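Local coordinates for ABC transporter, substrate binding protein (Mannopine) (Agrobacterium fabrum, PDB 5L9S) that probably serves as the periplasmic substrate-binding component of an ABC transporter that takes up the opine mannopine, at residues Glu43-Val48 with Tyr62-Ile67; Ala50-Gly55 with Phe75-Asp80. All coordinates share one frame; numbering follows the deposited sequence.

Contact 1 of 2, residues Glu43-Val48 with Tyr62-Ile67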
loop_
_atom_site.group_PDB
_atom_site.type_symbol
_atom_site.label_atom_id
_atom_site.label_comp_id
_atom_site.label_asym_id
_atom_site.label_seq_id
_atom_site.Cartn_x
_atom_site.Cartn_y
_atom_site.Cartn_z
ATOM N N GLU A 43 -8.786 1.483 -15.760
ATOM C CA GLU A 43 -9.333 0.646 -16.834
ATOM C C GLU A 43 -10.130 -0.508 -16.236
ATOM O O GLU A 43 -11.223 -0.809 -16.728
ATOM C CB GLU A 43 -8.206 0.036 -17.667
ATOM C CG GLU A 43 -7.761 0.823 -18.874
ATOM C CD GLU A 43 -6.706 0.038 -19.623
ATOM O OE1 GLU A 43 -7.082 -0.796 -20.480
ATOM O OE2 GLU A 43 -5.511 0.165 -19.266
ATOM N N LYS A 44 -9.553 -1.177 -15.202
ATOM C CA LYS A 44 -10.137 -2.309 -14.481
ATOM C C LYS A 44 -11.442 -1.915 -13.801
ATOM O O LYS A 44 -12.453 -2.583 -14.013
ATOM C CB LYS A 44 -9.144 -2.857 -13.459
ATOM C CG LYS A 44 -8.317 -4.025 -13.977
ATOM C CD LYS A 44 -6.879 -3.964 -13.515
ATOM C CE LYS A 44 -6.685 -4.109 -12.038
ATOM N NZ LYS A 44 -5.712 -3.105 -11.536
ATOM N N ARG A 45 -11.430 -0.800 -13.038
ATOM C CA ARG A 45 -12.597 -0.241 -12.343
ATOM C C ARG A 45 -13.720 -0.006 -13.327
ATOM O O ARG A 45 -14.845 -0.451 -13.077
ATOM C CB ARG A 45 -12.245 1.078 -11.636
ATOM C CG ARG A 45 -11.429 0.886 -10.385
ATOM C CD ARG A 45 -11.327 2.154 -9.570
ATOM N NE ARG A 45 -10.280 3.062 -10.044
ATOM C CZ ARG A 45 -9.054 3.131 -9.530
ATOM N NH1 ARG A 45 -8.709 2.355 -8.515
ATOM N NH2 ARG A 45 -8.175 4.000 -10.011
ATOM N N ALA A 46 -13.397 0.632 -14.479
ATOM C CA ALA A 46 -14.352 0.929 -15.555
ATOM C C ALA A 46 -14.848 -0.321 -16.276
ATOM O O ALA A 46 -16.016 -0.347 -16.708
ATOM C CB ALA A 46 -13.736 1.897 -16.543
ATOM N N LYS A 47 -13.973 -1.352 -16.415
ATOM C CA LYS A 47 -14.351 -2.610 -17.059
ATOM C C LYS A 47 -15.272 -3.428 -16.161
ATOM O O LYS A 47 -16.181 -4.071 -16.664
ATOM C CB LYS A 47 -13.120 -3.415 -17.467
ATOM C CG LYS A 47 -12.863 -3.408 -18.960
ATOM C CD LYS A 47 -11.404 -3.125 -19.286
ATOM C CE LYS A 47 -11.185 -3.029 -20.781
ATOM N NZ LYS A 47 -10.047 -2.132 -21.113
ATOM N N VAL A 48 -15.057 -3.374 -14.826
ATOM C CA VAL A 48 -15.904 -4.070 -13.842
ATOM C C VAL A 48 -17.288 -3.416 -13.792
ATOM O O VAL A 48 -18.306 -4.110 -13.892
ATOM C CB VAL A 48 -15.256 -4.196 -12.443
ATOM C CG1 VAL A 48 -16.227 -4.797 -11.422
ATOM C CG2 VAL A 48 -13.986 -5.034 -12.514
ATOM N N TYR A 62 -10.412 -9.130 -9.209
ATOM C CA TYR A 62 -9.519 -8.049 -9.631
ATOM C C TYR A 62 -8.800 -7.438 -8.432
ATOM O O TYR A 62 -9.305 -7.516 -7.305
ATOM C CB TYR A 62 -10.200 -6.993 -10.526
ATOM C CG TYR A 62 -11.111 -6.008 -9.826
ATOM C CD1 TYR A 62 -12.421 -6.346 -9.502
ATOM C CD2 TYR A 62 -10.679 -4.715 -9.531
ATOM C CE1 TYR A 62 -13.278 -5.429 -8.880
ATOM C CE2 TYR A 62 -11.520 -3.797 -8.897
ATOM C CZ TYR A 62 -12.824 -4.154 -8.589
ATOM O OH TYR A 62 -13.666 -3.266 -7.963
ATOM N N LEU A 63 -7.604 -6.889 -8.657
ATOM C CA LEU A 63 -6.867 -6.226 -7.586
ATOM C C LEU A 63 -7.096 -4.721 -7.660
ATOM O O LEU A 63 -7.188 -4.160 -8.747
ATOM C CB LEU A 63 -5.350 -6.519 -7.657
ATOM C CG LEU A 63 -4.901 -7.984 -7.638
ATOM C CD1 LEU A 63 -3.418 -8.085 -7.912
ATOM C CD2 LEU A 63 -5.221 -8.663 -6.309
ATOM N N ASP A 64 -7.151 -4.059 -6.509
ATOM C CA ASP A 64 -7.259 -2.599 -6.407
ATOM C C ASP A 64 -6.756 -2.143 -5.050
ATOM O O ASP A 64 -6.771 -2.931 -4.111
ATOM C CB ASP A 64 -8.707 -2.105 -6.638
ATOM C CG ASP A 64 -8.811 -0.722 -7.284
ATOM O OD1 ASP A 64 -7.797 0.029 -7.268
ATOM O OD2 ASP A 64 -9.900 -0.394 -7.808
ATOM N N GLY A 65 -6.350 -0.880 -4.948
ATOM C CA GLY A 65 -5.884 -0.287 -3.703
ATOM C C GLY A 65 -6.909 -0.408 -2.601
ATOM O O GLY A 65 -8.111 -0.372 -2.874
ATOM N N GLU A 66 -6.449 -0.555 -1.353
ATOM C CA GLU A 66 -7.326 -0.755 -0.198
ATOM C C GLU A 66 -8.257 0.429 0.107
ATOM O O GLU A 66 -9.369 0.227 0.598
ATOM C CB GLU A 66 -6.534 -1.190 1.048
ATOM C CG GLU A 66 -5.621 -0.168 1.717
ATOM C CD GLU A 66 -5.047 -0.684 3.025
ATOM O OE1 GLU A 66 -5.834 -0.938 3.964
ATOM O OE2 GLU A 66 -3.817 -0.894 3.091
ATOM N N ILE A 67 -7.830 1.646 -0.228
ATOM C CA ILE A 67 -8.642 2.843 -0.030
ATOM C C ILE A 67 -9.759 2.875 -1.067
ATOM O O ILE A 67 -10.868 3.275 -0.744
ATOM C CB ILE A 67 -7.780 4.140 0.048
ATOM C CG1 ILE A 67 -6.976 4.133 1.351
ATOM C CG2 ILE A 67 -8.661 5.426 -0.052
ATOM C CD1 ILE A 67 -5.700 4.760 1.239
#

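Contact 2 of 2, residues Ala50-Gly55 with Phe75-Asp80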
loop_
_atom_site.group_PDB
_atom_site.type_symbol
_atom_site.label_atom_id
_atom_site.label_comp_id
_atom_site.label_asym_id
_atom_site.label_seq_id
_atom_site.Cartn_x
_atom_site.Cartn_y
_atom_site.Cartn_z
ATOM N N ALA A 50 -18.856 -1.569 -16.124
ATOM C CA ALA A 50 -19.543 -1.853 -17.396
ATOM C C ALA A 50 -20.112 -3.275 -17.459
ATOM O O ALA A 50 -21.232 -3.482 -17.935
ATOM C CB ALA A 50 -18.602 -1.613 -18.565
ATOM N N MET A 51 -19.343 -4.249 -16.957
ATOM C CA MET A 51 -19.730 -5.654 -16.878
ATOM C C MET A 51 -20.909 -5.836 -15.922
ATOM O O MET A 51 -21.812 -6.598 -16.229
ATOM C CB MET A 51 -18.556 -6.462 -16.342
ATOM C CG MET A 51 -17.614 -6.932 -17.402
ATOM S SD MET A 51 -16.088 -7.598 -16.703
ATOM C CE MET A 51 -16.696 -8.368 -15.202
ATOM N N VAL A 52 -20.863 -5.175 -14.737
ATOM C CA VAL A 52 -21.902 -5.243 -13.708
ATOM C C VAL A 52 -23.224 -4.628 -14.214
ATOM O O VAL A 52 -24.264 -5.251 -13.993
ATOM C CB VAL A 52 -21.424 -4.673 -12.345
ATOM C CG1 VAL A 52 -22.594 -4.458 -11.381
ATOM C CG2 VAL A 52 -20.368 -5.585 -11.711
ATOM N N GLN A 53 -23.196 -3.476 -14.946
ATOM C CA GLN A 53 -24.440 -2.883 -15.500
ATOM C C GLN A 53 -25.099 -3.821 -16.567
ATOM O O GLN A 53 -26.306 -4.056 -16.508
ATOM C CB GLN A 53 -24.280 -1.408 -15.977
ATOM C CG GLN A 53 -23.697 -1.110 -17.376
ATOM C CD GLN A 53 -23.908 0.343 -17.809
ATOM O OE1 GLN A 53 -24.324 0.625 -18.938
ATOM N NE2 GLN A 53 -23.636 1.309 -16.928
ATOM N N THR A 54 -24.293 -4.424 -17.457
ATOM C CA THR A 54 -24.723 -5.452 -18.418
ATOM C C THR A 54 -24.779 -6.723 -17.531
ATOM O O THR A 54 -24.239 -6.700 -16.435
ATOM C CB THR A 54 -23.619 -5.629 -19.505
ATOM O OG1 THR A 54 -23.135 -4.358 -19.940
ATOM C CG2 THR A 54 -24.100 -6.424 -20.717
ATOM N N GLY A 55 -25.399 -7.808 -17.964
ATOM C CA GLY A 55 -25.359 -9.022 -17.151
ATOM C C GLY A 55 -24.035 -9.765 -17.279
ATOM O O GLY A 55 -23.633 -10.496 -16.368
ATOM N N PHE A 75 -18.080 -1.089 -3.445
ATOM C CA PHE A 75 -19.102 -1.973 -2.873
ATOM C C PHE A 75 -20.312 -2.193 -3.796
ATOM O O PHE A 75 -21.037 -3.184 -3.642
ATOM C CB PHE A 75 -19.574 -1.448 -1.509
ATOM C CG PHE A 75 -18.520 -1.135 -0.473
ATOM C CD1 PHE A 75 -17.363 -1.903 -0.375
ATOM C CD2 PHE A 75 -18.719 -0.120 0.458
ATOM C CE1 PHE A 75 -16.414 -1.634 0.606
ATOM C CE2 PHE A 75 -17.777 0.132 1.453
ATOM C CZ PHE A 75 -16.631 -0.626 1.519
ATOM N N ALA A 76 -20.535 -1.265 -4.738
ATOM C CA ALA A 76 -21.635 -1.340 -5.699
ATOM C C ALA A 76 -21.366 -2.345 -6.811
ATOM O O ALA A 76 -22.319 -2.900 -7.348
ATOM C CB ALA A 76 -21.893 0.031 -6.303
ATOM N N ILE A 77 -20.082 -2.564 -7.169
ATOM C CA ILE A 77 -19.643 -3.451 -8.254
ATOM C C ILE A 77 -18.986 -4.750 -7.740
ATOM O O ILE A 77 -18.638 -5.619 -8.542
ATOM C CB ILE A 77 -18.732 -2.688 -9.268
ATOM C CG1 ILE A 77 -17.454 -2.113 -8.601
ATOM C CG2 ILE A 77 -19.515 -1.601 -9.975
ATOM C CD1 ILE A 77 -16.350 -1.603 -9.548
ATOM N N THR A 78 -18.813 -4.878 -6.418
ATOM C CA THR A 78 -18.180 -6.052 -5.806
ATOM C C THR A 78 -19.089 -6.701 -4.788
ATOM O O THR A 78 -20.033 -6.074 -4.275
ATOM C CB THR A 78 -16.778 -5.736 -5.172
ATOM O OG1 THR A 78 -16.908 -4.842 -4.062
ATOM C CG2 THR A 78 -15.747 -5.223 -6.181
ATOM N N GLU A 79 -18.786 -7.966 -4.479
ATOM C CA GLU A 79 -19.516 -8.734 -3.484
ATOM C C GLU A 79 -19.003 -8.407 -2.092
ATOM O O GLU A 79 -17.818 -8.114 -1.932
ATOM C CB GLU A 79 -19.371 -10.230 -3.755
ATOM C CG GLU A 79 -20.710 -10.933 -3.853
ATOM C CD GLU A 79 -20.581 -12.427 -4.031
ATOM O OE1 GLU A 79 -20.629 -13.148 -3.006
ATOM O OE2 GLU A 79 -20.378 -12.873 -5.184
ATOM N N ASP A 80 -19.890 -8.457 -1.088
ATOM C CA ASP A 80 -19.546 -8.220 0.312
ATOM C C ASP A 80 -18.912 -9.516 0.839
ATOM O O ASP A 80 -19.581 -10.550 0.931
ATOM C CB ASP A 80 -20.811 -7.850 1.106
ATOM C CG ASP A 80 -20.588 -7.318 2.508
ATOM O OD1 ASP A 80 -19.462 -7.443 3.017
ATOM O OD2 ASP A 80 -21.569 -6.831 3.123
#

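Contact 1 of 2, residues Glu43-Val48 with Tyr62-Ile67
R45 and D64 form the charged part of this contact. R45 NH1 lies 2.8 Å from D64 OD1 in a salt bridge. The same nitrogen gives a weak hydrogen bond to D64 OD2 at 3.1 Å, bent to 146°. The two side chains meet at about a right angle, yet the guanidinium and carboxylate planes are only 22° apart. The R45 chain bends at its third torsion (chi3 -83°), which turns NH1 to the acid. D64 OD1 also accepts G65 N at 2.9 Å on its anti side, so the carboxylate is held from the helix and from its own strand.

K44 adds a weak hydrogen bond from NZ to L63 O, 3.3 Å long. It also has a long, weak ion pair with D41.

The apolar part is a CH-pi contact. V48 CG2 sits over one face of the Y62 ring, 3.9 Å from its centroid, shifted toward CD1 and CE1.

Helix 41-53 thus packs on strand 61-65, the strand it leads into. Strand 33-38, this helix and strand 61-65 form a beta-alpha-beta crossover that skips over strand 4-9, which pairs in parallel with both strands, as in the lobes of type II periplasmic binding proteins.

Contact 2 of 2, residues Ala50-Gly55 with Phe75-Asp80
A50 O is held by two donors from T54. T54 OG1 binds it at 2.9 Å and T54 N at 3.2 Å, from opposite faces of the carbonyl plane. The hydroxyl bond makes a C=O...donor angle of 156° and is tilted 23° from that plane. The first torsion of T54 (chi1 -44°) folds OG1 back over the last turn. T54 is also the first residue to leave helical backbone angles, so both bonds tie the end of helix 41-53 to its own last turn.

V52, in that last turn, makes the contact with the other segment. Its CG2 methyl rests 3.6 Å from I77 O and 4.1 Å from I77 CB. Its CG1 methyl is 4.3 Å from A76 O. The two methyls thus lie toward successive backbone carbonyls. The backbones come close here, with V52 CA and I77 CA 6.2 Å apart.

The end of the I77 side chain leads away from V52 and packs on T49, among others. R242 pairs with the I77 backbone and also touches V52.

Only about 102 Å² is buried between the segments. The polar bonds at T54 stay within one segment, and the meeting itself is valine methyls against backbone carbonyls and I77 CB. It therefore rests on van der Waals packing and shape, with no directional bond between the two segments.

Overall arrangement
Contacts 1 and 2 lie with their centres about 11 Å apart, on the same side of the chain's centre. Both use helix 41-53. Contact 1 takes its earlier turns and contact 2 its C-terminal end. Strand 61-65 and helix 72-77 follow in turn, so the segments alternate along the chain. The two contacts also touch: I77 CD1 is 3.7 Å from V48 CG1 and 3.5 Å from Y62 OH. Contact 1 is buried against the sheet, while contact 2 is at the surface, about 24 Å from the chain's centre. Together they place one helix against a sheet strand and the following helix within one lobe of the binding protein.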